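Local coordinates for protein isocitrate dehydrogenase [NAD] subunit 1 (Saccharomyces cerevisiae, PDB 3BLX) that serves in the mitochondrial NAD-dependent isocitrate dehydrogenase octamer, which converts isocitrate to 2-oxoglutarate and carbon dioxide in the citric acid cycle, and also binds RNA, at residues 26-31 with 284-289; 78-83 with 268-273; 108-113 with 255-260. All blocks are in the same frame, centred on the assembly; numbering follows the deposited sequence.

Interaction 1: 26-31 with 284-289; sequences DGVGKE and NVANPT
Just beyond A286, which touches V28 across the contact, the side-chain oxygen of N287 is gripped twice by T289. T289 OG1 binds N287 OD1 at 2.8 Å and T289 N binds N287 OD1 at 3.2 Å, the two donors reaching it from the same face of the amide. The bond from the backbone N closes an Asx turn around P288 and caps helix 289-302, while the amide nitrogen of N287 is taken up by D328. By analogy with relatives among the isocitrate and isopropylmalate dehydrogenases, the loop that residues 284-289 close probably lies near where the adenine end of the nucleotide binds.

Across the contact, helix 27-42 starts with a cap of its own, following the first long strand of the α/β fold. D26 OD2 accepts from G29 N at 3.0 Å in an almost straight bond (176°), and D26 OD1 is held by H82. The loop ahead of helix 289-302 meets the first turn of helix 27-42 through V28 and E31. E31 has CG anti to its carbonyl carbon (chi1 -66°) and is extended beyond, which carries the carboxylate to the backbone of N284, where E31 OE2 lies 3.4 Å from N284 N. N284 starts its side chain away from E31, and it touches T335 and T336 of helix 335-347. The apolar part of the contact is a single methyl meeting, V28 CG1 against A286 CB at 3.7 Å.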
ATOM      1  N   ASP E  26     -10.549  15.688 -32.610  1.00 44.76           N
ATOM      2  CA  ASP E  26     -10.442  16.784 -33.561  1.00 54.10           C
ATOM      3  C   ASP E  26     -11.791  17.056 -34.233  1.00 51.67           C
ATOM      4  O   ASP E  26     -12.833  16.685 -33.704  1.00 53.71           O
ATOM      5  CB  ASP E  26      -9.303  16.551 -34.581  1.00 40.58           C
ATOM      6  CG  ASP E  26      -9.602  15.437 -35.589  1.00 56.46           C
ATOM      7  OD1 ASP E  26      -8.676  15.083 -36.352  1.00 54.92           O
ATOM      8  OD2 ASP E  26     -10.742  14.916 -35.637  1.00 46.48           O
ATOM      9  N   GLY E  27     -11.761  17.714 -35.380  1.00 50.07           N
ATOM     10  CA  GLY E  27     -12.968  18.053 -36.104  1.00 46.21           C
ATOM     11  C   GLY E  27     -13.828  16.888 -36.534  1.00 49.21           C
ATOM     12  O   GLY E  27     -15.028  16.914 -36.281  1.00 39.79           O
ATOM     13  N   VAL E  28     -13.230  15.886 -37.185  1.00 45.10           N
ATOM     14  CA  VAL E  28     -13.948  14.687 -37.588  1.00 42.95           C
ATOM     15  C   VAL E  28     -14.400  13.885 -36.377  1.00 45.96           C
ATOM     16  O   VAL E  28     -15.516  13.350 -36.359  1.00 36.10           O
ATOM     17  CB  VAL E  28     -13.088  13.804 -38.511  1.00 54.39           C
ATOM     18  CG1 VAL E  28     -13.771  12.453 -38.769  1.00 39.66           C
ATOM     19  CG2 VAL E  28     -12.793  14.529 -39.807  1.00 43.43           C
ATOM     20  N   GLY E  29     -13.533  13.806 -35.369  1.00 35.99           N
ATOM     21  CA  GLY E  29     -13.876  13.146 -34.124  1.00 38.87           C
ATOM     22  C   GLY E  29     -15.117  13.764 -33.496  1.00 36.13           C
ATOM     23  O   GLY E  29     -15.991  13.066 -33.008  1.00 30.84           O
ATOM     24  N   LYS E  30     -15.200  15.084 -33.521  1.00 34.18           N
ATOM     25  CA  LYS E  30     -16.383  15.777 -33.050  1.00 37.09           C
ATOM     26  C   LYS E  30     -17.641  15.481 -33.883  1.00 33.63           C
ATOM     27  O   LYS E  30     -18.723  15.354 -33.334  1.00 29.31           O
ATOM     28  CB  LYS E  30     -16.120  17.277 -32.921  1.00 37.38           C
ATOM     29  CG  LYS E  30     -17.234  18.027 -32.278  1.00 39.37           C
ATOM     30  CD  LYS E  30     -16.771  19.333 -31.677  1.00 78.74           C
ATOM     31  CE  LYS E  30     -17.906  20.364 -31.692  1.00 92.22           C
ATOM     32  NZ  LYS E  30     -19.228  19.776 -31.317  1.00 60.79           N
ATOM     33  N   GLU E  31     -17.504  15.348 -35.201  1.00 43.86           N
ATOM     34  CA  GLU E  31     -18.642  14.993 -36.054  1.00 36.90           C
ATOM     35  C   GLU E  31     -19.168  13.621 -35.654  1.00 41.22           C
ATOM     36  O   GLU E  31     -20.352  13.469 -35.403  1.00 34.62           O
ATOM     37  CB  GLU E  31     -18.276  14.981 -37.547  1.00 47.66           C
ATOM     38  CG  GLU E  31     -17.904  16.324 -38.183  1.00 57.14           C
ATOM     39  CD  GLU E  31     -17.359  16.178 -39.614  1.00 82.81           C
ATOM     40  OE1 GLU E  31     -16.588  17.063 -40.052  1.00 73.79           O
ATOM     41  OE2 GLU E  31     -17.694  15.177 -40.297  1.00 85.88           O
ATOM     42  N   ASN E 284     -18.793  17.175 -42.786  1.00 57.70           N
ATOM     43  CA  ASN E 284     -19.948  16.296 -42.670  1.00 43.38           C
ATOM     44  C   ASN E 284     -20.001  15.116 -43.625  1.00 42.88           C
ATOM     45  O   ASN E 284     -21.075  14.785 -44.120  1.00 37.61           O
ATOM     46  CB  ASN E 284     -21.230  17.105 -42.802  1.00 42.19           C
ATOM     47  CG  ASN E 284     -22.394  16.463 -42.078  1.00 65.06           C
ATOM     48  OD1 ASN E 284     -23.530  16.451 -42.569  1.00 43.65           O
ATOM     49  ND2 ASN E 284     -22.114  15.918 -40.891  1.00 68.87           N
ATOM     50  N   VAL E 285     -18.865  14.464 -43.869  1.00 43.84           N
ATOM     51  CA  VAL E 285     -18.849  13.338 -44.802  1.00 44.19           C
ATOM     52  C   VAL E 285     -18.408  12.011 -44.183  1.00 41.08           C
ATOM     53  O   VAL E 285     -18.582  10.947 -44.797  1.00 45.85           O
ATOM     54  CB  VAL E 285     -17.963  13.633 -46.047  1.00 56.73           C
ATOM     55  CG1 VAL E 285     -18.519  14.783 -46.834  1.00 52.17           C
ATOM     56  CG2 VAL E 285     -16.543  13.931 -45.639  1.00 55.36           C
ATOM     57  N   ALA E 286     -17.824  12.085 -42.984  1.00 49.46           N
ATOM     58  CA  ALA E 286     -17.188  10.932 -42.324  1.00 43.98           C
ATOM     59  C   ALA E 286     -18.178   9.835 -41.876  1.00 39.34           C
ATOM     60  O   ALA E 286     -19.306  10.133 -41.525  1.00 40.23           O
ATOM     61  CB  ALA E 286     -16.372  11.410 -41.160  1.00 21.28           C
ATOM     62  N   ASN E 287     -17.761   8.572 -41.915  1.00 31.24           N
ATOM     63  CA  ASN E 287     -18.616   7.484 -41.461  1.00 24.49           C
ATOM     64  C   ASN E 287     -18.593   7.361 -39.945  1.00 28.06           C
ATOM     65  O   ASN E 287     -17.526   7.142 -39.370  1.00 41.27           O
ATOM     66  CB  ASN E 287     -18.172   6.161 -42.090  1.00 23.91           C
ATOM     67  CG  ASN E 287     -19.254   5.099 -42.022  1.00 36.35           C
ATOM     68  OD1 ASN E 287     -20.291   5.298 -41.378  1.00 35.24           O
ATOM     69  ND2 ASN E 287     -19.022   3.965 -42.687  1.00 31.05           N
ATOM     70  N   PRO E 288     -19.769   7.495 -39.281  1.00 29.44           N
ATOM     71  CA  PRO E 288     -19.859   7.450 -37.815  1.00 25.25           C
ATOM     72  C   PRO E 288     -20.041   6.035 -37.289  1.00 29.81           C
ATOM     73  O   PRO E 288     -20.062   5.873 -36.083  1.00 27.21           O
ATOM     74  CB  PRO E 288     -21.122   8.251 -37.504  1.00 19.38           C
ATOM     75  CG  PRO E 288     -21.793   8.482 -38.813  1.00 43.56           C
ATOM     76  CD  PRO E 288     -21.097   7.687 -39.871  1.00 34.21           C
ATOM     77  N   THR E 289     -20.173   5.048 -38.174  1.00 24.34           N
ATOM     78  CA  THR E 289     -20.439   3.659 -37.789  1.00 34.51           C
ATOM     79  C   THR E 289     -19.514   3.087 -36.688  1.00 33.30           C
ATOM     80  O   THR E 289     -19.986   2.482 -35.729  1.00 28.76           O
ATOM     81  CB  THR E 289     -20.423   2.726 -39.040  1.00 33.13           C
ATOM     82  OG1 THR E 289     -21.420   3.159 -39.956  1.00 29.06           O
ATOM     83  CG2 THR E 289     -20.705   1.309 -38.675  1.00 27.94           C
TER

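Interaction 2: 78-83 with 268-273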
ATOM      1  N   LYS E  78     -14.231   7.826 -26.641  1.00 16.74           N
ATOM      2  CA  LYS E  78     -13.181   8.649 -27.173  1.00 25.02           C
ATOM      3  C   LYS E  78     -13.236   8.700 -28.698  1.00 27.60           C
ATOM      4  O   LYS E  78     -13.358   7.672 -29.341  1.00 29.85           O
ATOM      5  CB  LYS E  78     -11.842   8.114 -26.660  1.00 23.81           C
ATOM      6  CG  LYS E  78     -10.627   8.514 -27.433  1.00 25.38           C
ATOM      7  CD  LYS E  78      -9.393   8.287 -26.592  1.00 39.46           C
ATOM      8  CE  LYS E  78      -8.184   7.843 -27.442  1.00 61.48           C
ATOM      9  NZ  LYS E  78      -8.031   8.625 -28.708  1.00 50.76           N
ATOM     10  N   GLY E  79     -13.152   9.908 -29.261  1.00 26.79           N
ATOM     11  CA  GLY E  79     -13.074  10.100 -30.706  1.00 40.23           C
ATOM     12  C   GLY E  79     -11.655  10.009 -31.259  1.00 45.75           C
ATOM     13  O   GLY E  79     -10.792   9.344 -30.681  1.00 65.41           O
ATOM     14  N   LEU E  80     -11.394  10.670 -32.379  1.00 52.39           N
ATOM     15  CA  LEU E  80     -10.075  10.573 -32.994  1.00 56.57           C
ATOM     16  C   LEU E  80      -9.377  11.909 -33.124  1.00 52.43           C
ATOM     17  O   LEU E  80     -10.028  12.932 -33.253  1.00 48.03           O
ATOM     18  CB  LEU E  80     -10.172   9.991 -34.399  1.00 64.47           C
ATOM     19  CG  LEU E  80     -10.572   8.542 -34.576  1.00 77.35           C
ATOM     20  CD1 LEU E  80     -10.134   7.740 -33.352  1.00 64.11           C
ATOM     21  CD2 LEU E  80     -12.070   8.470 -34.818  1.00 74.37           C
ATOM     22  N   TRP E  81      -8.050  11.873 -33.075  1.00 55.43           N
ATOM     23  CA  TRP E  81      -7.215  12.863 -33.743  1.00 44.98           C
ATOM     24  C   TRP E  81      -6.570  12.194 -34.940  1.00 70.78           C
ATOM     25  O   TRP E  81      -6.032  11.083 -34.837  1.00 74.39           O
ATOM     26  CB  TRP E  81      -6.126  13.383 -32.836  1.00 60.21           C
ATOM     27  CG  TRP E  81      -6.633  14.344 -31.877  1.00 59.46           C
ATOM     28  CD1 TRP E  81      -6.649  15.699 -32.000  1.00 50.09           C
ATOM     29  CD2 TRP E  81      -7.237  14.038 -30.628  1.00 66.49           C
ATOM     30  NE1 TRP E  81      -7.225  16.265 -30.893  1.00 50.17           N
ATOM     31  CE2 TRP E  81      -7.598  15.264 -30.035  1.00 66.26           C
ATOM     32  CE3 TRP E  81      -7.508  12.843 -29.949  1.00 58.01           C
ATOM     33  CZ2 TRP E  81      -8.208  15.334 -28.792  1.00 66.54           C
ATOM     34  CZ3 TRP E  81      -8.112  12.909 -28.719  1.00 68.34           C
ATOM     35  CH2 TRP E  81      -8.461  14.149 -28.148  1.00 71.77           C
ATOM     36  N   HIS E  82      -6.624  12.858 -36.085  1.00 64.99           N
ATOM     37  CA  HIS E  82      -6.025  12.285 -37.273  1.00 78.29           C
ATOM     38  C   HIS E  82      -4.601  12.800 -37.517  1.00 87.66           C
ATOM     39  O   HIS E  82      -4.156  12.932 -38.657  1.00 95.32           O
ATOM     40  CB  HIS E  82      -6.955  12.444 -38.467  1.00 64.93           C
ATOM     41  CG  HIS E  82      -8.291  11.802 -38.259  1.00 61.28           C
ATOM     42  ND1 HIS E  82      -9.232  12.316 -37.396  1.00 66.61           N
ATOM     43  CD2 HIS E  82      -8.837  10.678 -38.786  1.00 76.92           C
ATOM     44  CE1 HIS E  82     -10.309  11.549 -37.407  1.00 66.11           C
ATOM     45  NE2 HIS E  82     -10.096  10.547 -38.241  1.00 80.50           N
ATOM     46  N   THR E  83      -3.904  13.083 -36.415  1.00 81.92           N
ATOM     47  CA  THR E  83      -2.449  13.200 -36.404  1.00 87.63           C
ATOM     48  C   THR E  83      -1.869  11.783 -36.445  1.00 79.09           C
ATOM     49  O   THR E  83      -2.537  10.831 -36.064  1.00 77.66           O
ATOM     50  CB  THR E  83      -1.930  13.965 -35.137  1.00 99.07           C
ATOM     51  OG1 THR E  83      -2.151  13.186 -33.947  1.00 92.78           O
ATOM     52  CG2 THR E  83      -2.629  15.319 -34.995  1.00 76.72           C
ATOM     53  N   VAL E 268     -12.198   2.258 -21.997  1.00 18.28           N
ATOM     54  CA  VAL E 268     -12.351   3.399 -22.879  1.00 23.59           C
ATOM     55  C   VAL E 268     -12.719   2.877 -24.258  1.00 22.65           C
ATOM     56  O   VAL E 268     -12.002   2.054 -24.828  1.00 19.77           O
ATOM     57  CB  VAL E 268     -11.035   4.200 -22.980  1.00 27.26           C
ATOM     58  CG1 VAL E 268     -11.103   5.193 -24.125  1.00 23.50           C
ATOM     59  CG2 VAL E 268     -10.709   4.898 -21.667  1.00 17.01           C
ATOM     60  N   PHE E 269     -13.839   3.348 -24.789  1.00 18.47           N
ATOM     61  CA  PHE E 269     -14.343   2.844 -26.066  1.00 17.97           C
ATOM     62  C   PHE E 269     -14.053   3.804 -27.196  1.00 21.53           C
ATOM     63  O   PHE E 269     -14.129   5.011 -27.010  1.00 18.76           O
ATOM     64  CB  PHE E 269     -15.833   2.523 -25.954  1.00 18.92           C
ATOM     65  CG  PHE E 269     -16.115   1.440 -24.963  1.00 18.16           C
ATOM     66  CD1 PHE E 269     -16.220   0.122 -25.366  1.00 20.84           C
ATOM     67  CD2 PHE E 269     -16.165   1.729 -23.616  1.00 20.76           C
ATOM     68  CE1 PHE E 269     -16.438  -0.872 -24.449  1.00 19.49           C
ATOM     69  CE2 PHE E 269     -16.382   0.741 -22.685  1.00 22.05           C
ATOM     70  CZ  PHE E 269     -16.527  -0.572 -23.111  1.00 23.82           C
ATOM     71  N   GLU E 270     -13.688   3.258 -28.357  1.00 24.19           N
ATOM     72  CA  GLU E 270     -13.147   4.063 -29.456  1.00 30.56           C
ATOM     73  C   GLU E 270     -12.952   3.191 -30.663  1.00 31.11           C
ATOM     74  O   GLU E 270     -12.666   2.010 -30.529  1.00 25.48           O
ATOM     75  CB  GLU E 270     -11.797   4.677 -29.078  1.00 25.19           C
ATOM     76  CG  GLU E 270     -10.609   3.759 -29.330  1.00 45.81           C
ATOM     77  CD  GLU E 270      -9.251   4.487 -29.362  1.00 79.98           C
ATOM     78  OE1 GLU E 270      -9.220   5.713 -29.618  1.00 71.05           O
ATOM     79  OE2 GLU E 270      -8.205   3.829 -29.138  1.00 88.50           O
ATOM     80  N   PRO E 271     -13.102   3.769 -31.854  1.00 30.65           N
ATOM     81  CA  PRO E 271     -12.942   3.036 -33.116  1.00 27.38           C
ATOM     82  C   PRO E 271     -11.616   2.255 -33.183  1.00 32.19           C
ATOM     83  O   PRO E 271     -10.532   2.786 -32.897  1.00 29.77           O
ATOM     84  CB  PRO E 271     -12.966   4.143 -34.165  1.00 30.40           C
ATOM     85  CG  PRO E 271     -13.724   5.250 -33.540  1.00 30.74           C
ATOM     86  CD  PRO E 271     -13.376   5.198 -32.072  1.00 33.93           C
ATOM     87  N   GLY E 272     -11.722   0.993 -33.582  1.00 20.83           N
ATOM     88  CA  GLY E 272     -10.642   0.061 -33.456  1.00 25.98           C
ATOM     89  C   GLY E 272      -9.469   0.258 -34.394  1.00 44.11           C
ATOM     90  O   GLY E 272      -8.422  -0.378 -34.209  1.00 53.92           O
ATOM     91  N   SER E 273      -9.625   1.112 -35.401  1.00 41.27           N
ATOM     92  CA  SER E 273      -8.564   1.310 -36.376  1.00 40.48           C
ATOM     93  C   SER E 273      -7.979   2.700 -36.322  1.00 58.04           C
ATOM     94  O   SER E 273      -7.050   3.015 -37.059  1.00 77.85           O
ATOM     95  CB  SER E 273      -9.051   0.998 -37.790  1.00 51.49           C
ATOM     96  OG  SER E 273      -8.705  -0.326 -38.136  1.00 48.05           O
TER
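The two oxygens of the E270 carboxylate have different partners: K78 lies by OE1, its NZ and CE displaced to one side of the carboxylate plane, while R274 forms a salt bridge with OE2. K78 NZ makes its salt bridge to E270 OE1 at 3.3 Å, and the two side chains run alongside each other, pointing the same way. The stronger partner of K78 is D86, so the ammonium is shared by two acids; its bond to the carbonyl of G79 is weak. Bends late in the lysine chain (chi3 145°, chi4 44°) bring NZ round toward E270 OE1 and the G79 carbonyl. The other flat group, the ring of F269, leaves the contact for L297 and M298 of helix 289-302.

Strands 75-80 and 267-269 run parallel here, neighbours in the large sheet of the isocitrate/isopropylmalate dehydrogenase fold. K78 N donates to F269 O at 2.8 Å, coming in nearly along the C=O axis. With an alanine here, E270 OE1 and D86 would probably be left without the positive charge they share. E270 is also about 7 Å, side chain to side chain, from R129, a substrate-binding residue by similarity. Farther along, P271 packs beside K78 and L80, its CD lying 3.7 Å from K78 O. L80 CD2 reaches P271 CG at 3.8 Å, and A290 and M291 of helix 289-302 also touch that proline.

Interaction 3: 108-113 with 255-260; sequences ALFKSL and GLVAGA
L109 and A258 are joined by the one hydrogen bond between these segments, which are held together by this single backbone bond and several apolar contacts. L109 N donates to A258 O at 3.0 Å in a nearly straight line (172°), arriving tilted from the carbonyl plane. The same oxygen receives a CA-H...O contact from A108, with A108 CA 3.6 Å from A258 O, so two successive residues of one strand converge on a single acceptor. A108 and G259 form the adjoining antiparallel non-hydrogen-bonded pair; the glycine brings no side chain against the alanine, and its own N is bound to S294 of helix 289-302.

Apolar contacts take over where the bonding stops. V257 meets the ring of F110 obliquely, both methyls near its CD2 and CE2. The nearest approach is V257 CG1 to F110 CE2, 3.6 Å. With CG1 anti to the backbone N of V257 (chi1 -179°), that methyl also rests 3.7 Å from L109 O. Farther on, after the strand has ended, L113 returns toward the partner segment: its CD1 packs against CB, CG and both methyls of L256, crossing that side chain at a slant, with L256 CD2 the closest to L113 CD1 at 3.4 Å.

Outside the segments, L109 meets L297 and A258 meets L293 of helix 289-302, whereas F110 packs on L125 and V127 of strand 124-130. The segment axes of strands 108-111 and 258-260 approach to 4.8 Å at 158°, an antiparallel join characteristic of the large mixed sheet of isocitrate and isopropylmalate dehydrogenases, here about 7 Å from the side chain of A108 to that of R129, a substrate-binding residue by similarity.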
ATOM      1  N   ALA E 108     -10.142  -4.902 -31.144  1.00 22.60           N
ATOM      2  CA  ALA E 108     -10.784  -4.428 -32.358  1.00 16.81           C
ATOM      3  C   ALA E 108     -11.680  -5.520 -32.963  1.00 28.25           C
ATOM      4  O   ALA E 108     -11.295  -6.687 -33.101  1.00 21.17           O
ATOM      5  CB  ALA E 108      -9.770  -3.954 -33.348  1.00 11.28           C
ATOM      6  N   LEU E 109     -12.905  -5.156 -33.302  1.00 25.51           N
ATOM      7  CA  LEU E 109     -13.818  -6.152 -33.859  1.00 23.99           C
ATOM      8  C   LEU E 109     -13.966  -5.961 -35.361  1.00 32.21           C
ATOM      9  O   LEU E 109     -14.352  -4.885 -35.830  1.00 48.62           O
ATOM     10  CB  LEU E 109     -15.178  -6.080 -33.185  1.00 16.49           C
ATOM     11  CG  LEU E 109     -15.153  -6.128 -31.664  1.00 30.98           C
ATOM     12  CD1 LEU E 109     -16.575  -6.092 -31.092  1.00 30.48           C
ATOM     13  CD2 LEU E 109     -14.440  -7.396 -31.267  1.00 35.44           C
ATOM     14  N   PHE E 110     -13.642  -6.998 -36.120  1.00 25.56           N
ATOM     15  CA  PHE E 110     -13.788  -6.941 -37.568  1.00 36.42           C
ATOM     16  C   PHE E 110     -14.907  -7.864 -38.082  1.00 40.31           C
ATOM     17  O   PHE E 110     -14.649  -8.995 -38.499  1.00 32.50           O
ATOM     18  CB  PHE E 110     -12.457  -7.275 -38.230  1.00 20.38           C
ATOM     19  CG  PHE E 110     -11.356  -6.395 -37.796  1.00 28.29           C
ATOM     20  CD1 PHE E 110     -10.460  -6.828 -36.827  1.00 28.61           C
ATOM     21  CD2 PHE E 110     -11.217  -5.122 -38.334  1.00 21.75           C
ATOM     22  CE1 PHE E 110      -9.417  -6.020 -36.412  1.00 30.91           C
ATOM     23  CE2 PHE E 110     -10.192  -4.301 -37.918  1.00 26.39           C
ATOM     24  CZ  PHE E 110      -9.279  -4.752 -36.948  1.00 23.32           C
ATOM     25  N   LYS E 111     -16.147  -7.388 -38.018  1.00 29.58           N
ATOM     26  CA  LYS E 111     -17.261  -8.126 -38.592  1.00 42.07           C
ATOM     27  C   LYS E 111     -17.721  -7.478 -39.888  1.00 41.46           C
ATOM     28  O   LYS E 111     -17.982  -6.264 -39.925  1.00 50.10           O
ATOM     29  CB  LYS E 111     -18.440  -8.219 -37.622  1.00 32.50           C
ATOM     30  CG  LYS E 111     -19.281  -9.467 -37.849  1.00 40.54           C
ATOM     31  CD  LYS E 111     -20.330  -9.643 -36.785  1.00 58.28           C
ATOM     32  CE  LYS E 111     -21.231 -10.824 -37.106  1.00 56.52           C
ATOM     33  NZ  LYS E 111     -22.371 -10.917 -36.137  1.00 73.66           N
ATOM     34  N   SER E 112     -17.822  -8.291 -40.941  1.00 40.16           N
ATOM     35  CA  SER E 112     -18.400  -7.856 -42.227  1.00 50.41           C
ATOM     36  C   SER E 112     -19.858  -7.353 -42.095  1.00 47.96           C
ATOM     37  O   SER E 112     -20.658  -7.898 -41.326  1.00 41.92           O
ATOM     38  CB  SER E 112     -18.321  -8.988 -43.257  1.00 28.88           C
ATOM     39  OG  SER E 112     -17.074  -9.006 -43.946  1.00 52.13           O
ATOM     40  N   LEU E 113     -20.201  -6.310 -42.843  1.00 47.51           N
ATOM     41  CA  LEU E 113     -21.541  -5.735 -42.757  1.00 48.00           C
ATOM     42  C   LEU E 113     -22.410  -6.084 -43.963  1.00 55.09           C
ATOM     43  O   LEU E 113     -21.915  -6.134 -45.096  1.00 44.16           O
ATOM     44  CB  LEU E 113     -21.452  -4.227 -42.601  1.00 50.74           C
ATOM     45  CG  LEU E 113     -20.973  -3.768 -41.232  1.00 56.24           C
ATOM     46  CD1 LEU E 113     -19.841  -2.765 -41.401  1.00 54.45           C
ATOM     47  CD2 LEU E 113     -22.135  -3.187 -40.430  1.00 46.24           C
ATOM     48  N   GLY E 255     -13.807   2.903 -41.107  1.00 40.09           N
ATOM     49  CA  GLY E 255     -15.066   3.491 -40.700  1.00 32.10           C
ATOM     50  C   GLY E 255     -16.071   2.495 -40.165  1.00 26.96           C
ATOM     51  O   GLY E 255     -17.101   2.902 -39.663  1.00 22.33           O
ATOM     52  N   LEU E 256     -15.757   1.203 -40.240  1.00 31.27           N
ATOM     53  CA  LEU E 256     -16.687   0.134 -39.843  1.00 31.48           C
ATOM     54  C   LEU E 256     -16.224  -0.738 -38.669  1.00 34.88           C
ATOM     55  O   LEU E 256     -16.859  -1.756 -38.349  1.00 37.57           O
ATOM     56  CB  LEU E 256     -16.921  -0.784 -41.027  1.00 39.96           C
ATOM     57  CG  LEU E 256     -17.358  -0.046 -42.285  1.00 36.88           C
ATOM     58  CD1 LEU E 256     -17.252  -0.958 -43.505  1.00 37.88           C
ATOM     59  CD2 LEU E 256     -18.752   0.434 -42.073  1.00 27.79           C
ATOM     60  N   VAL E 257     -15.125  -0.329 -38.039  1.00 29.67           N
ATOM     61  CA  VAL E 257     -14.434  -1.141 -37.050  1.00 21.78           C
ATOM     62  C   VAL E 257     -14.638  -0.687 -35.624  1.00 23.66           C
ATOM     63  O   VAL E 257     -14.076   0.328 -35.222  1.00 26.08           O
ATOM     64  CB  VAL E 257     -12.935  -1.049 -37.273  1.00 24.48           C
ATOM     65  CG1 VAL E 257     -12.225  -1.915 -36.242  1.00 30.34           C
ATOM     66  CG2 VAL E 257     -12.590  -1.466 -38.686  1.00 20.71           C
ATOM     67  N   ALA E 258     -15.406  -1.443 -34.848  1.00 30.26           N
ATOM     68  CA  ALA E 258     -15.605  -1.110 -33.426  1.00 23.60           C
ATOM     69  C   ALA E 258     -14.342  -1.417 -32.608  1.00 28.84           C
ATOM     70  O   ALA E 258     -13.533  -2.250 -32.988  1.00 26.71           O
ATOM     71  CB  ALA E 258     -16.811  -1.847 -32.855  1.00 14.39           C
ATOM     72  N   GLY E 259     -14.178  -0.743 -31.483  1.00 23.66           N
ATOM     73  CA  GLY E 259     -13.012  -0.970 -30.673  1.00 18.37           C
ATOM     74  C   GLY E 259     -13.256  -0.684 -29.207  1.00 24.51           C
ATOM     75  O   GLY E 259     -14.175   0.077 -28.849  1.00 18.28           O
ATOM     76  N   ALA E 260     -12.417  -1.292 -28.362  1.00 19.77           N
ATOM     77  CA  ALA E 260     -12.466  -1.057 -26.931  1.00 22.96           C
ATOM     78  C   ALA E 260     -11.096  -1.215 -26.326  1.00 20.69           C
ATOM     79  O   ALA E 260     -10.292  -2.009 -26.789  1.00 23.24           O
ATOM     80  CB  ALA E 260     -13.476  -2.014 -26.260  1.00 13.83           C
TER

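Interactions 2 and 3 are buried and belong to one sheet, whose strands 258-262 and 267-269 are consecutive neighbours; V257 O binds G272 N to carry one contact into the other. Interaction 1 is a surface contact of loop and helix start, yet D26 ties it to L80 and H82 of interaction 2, and N287 and T289 pack on G255 and L256 of interaction 3. Chemistry follows place: interaction 1 joins its segments by a small apolar touch and a carboxylate near a backbone N, with helix-capping bonds inside each segment; a salt bridge beside parallel strands marks interaction 2, and hydrocarbon around an antiparallel pair interaction 3. Helix 289-302, which starts in interaction 1, packs on both sheet contacts.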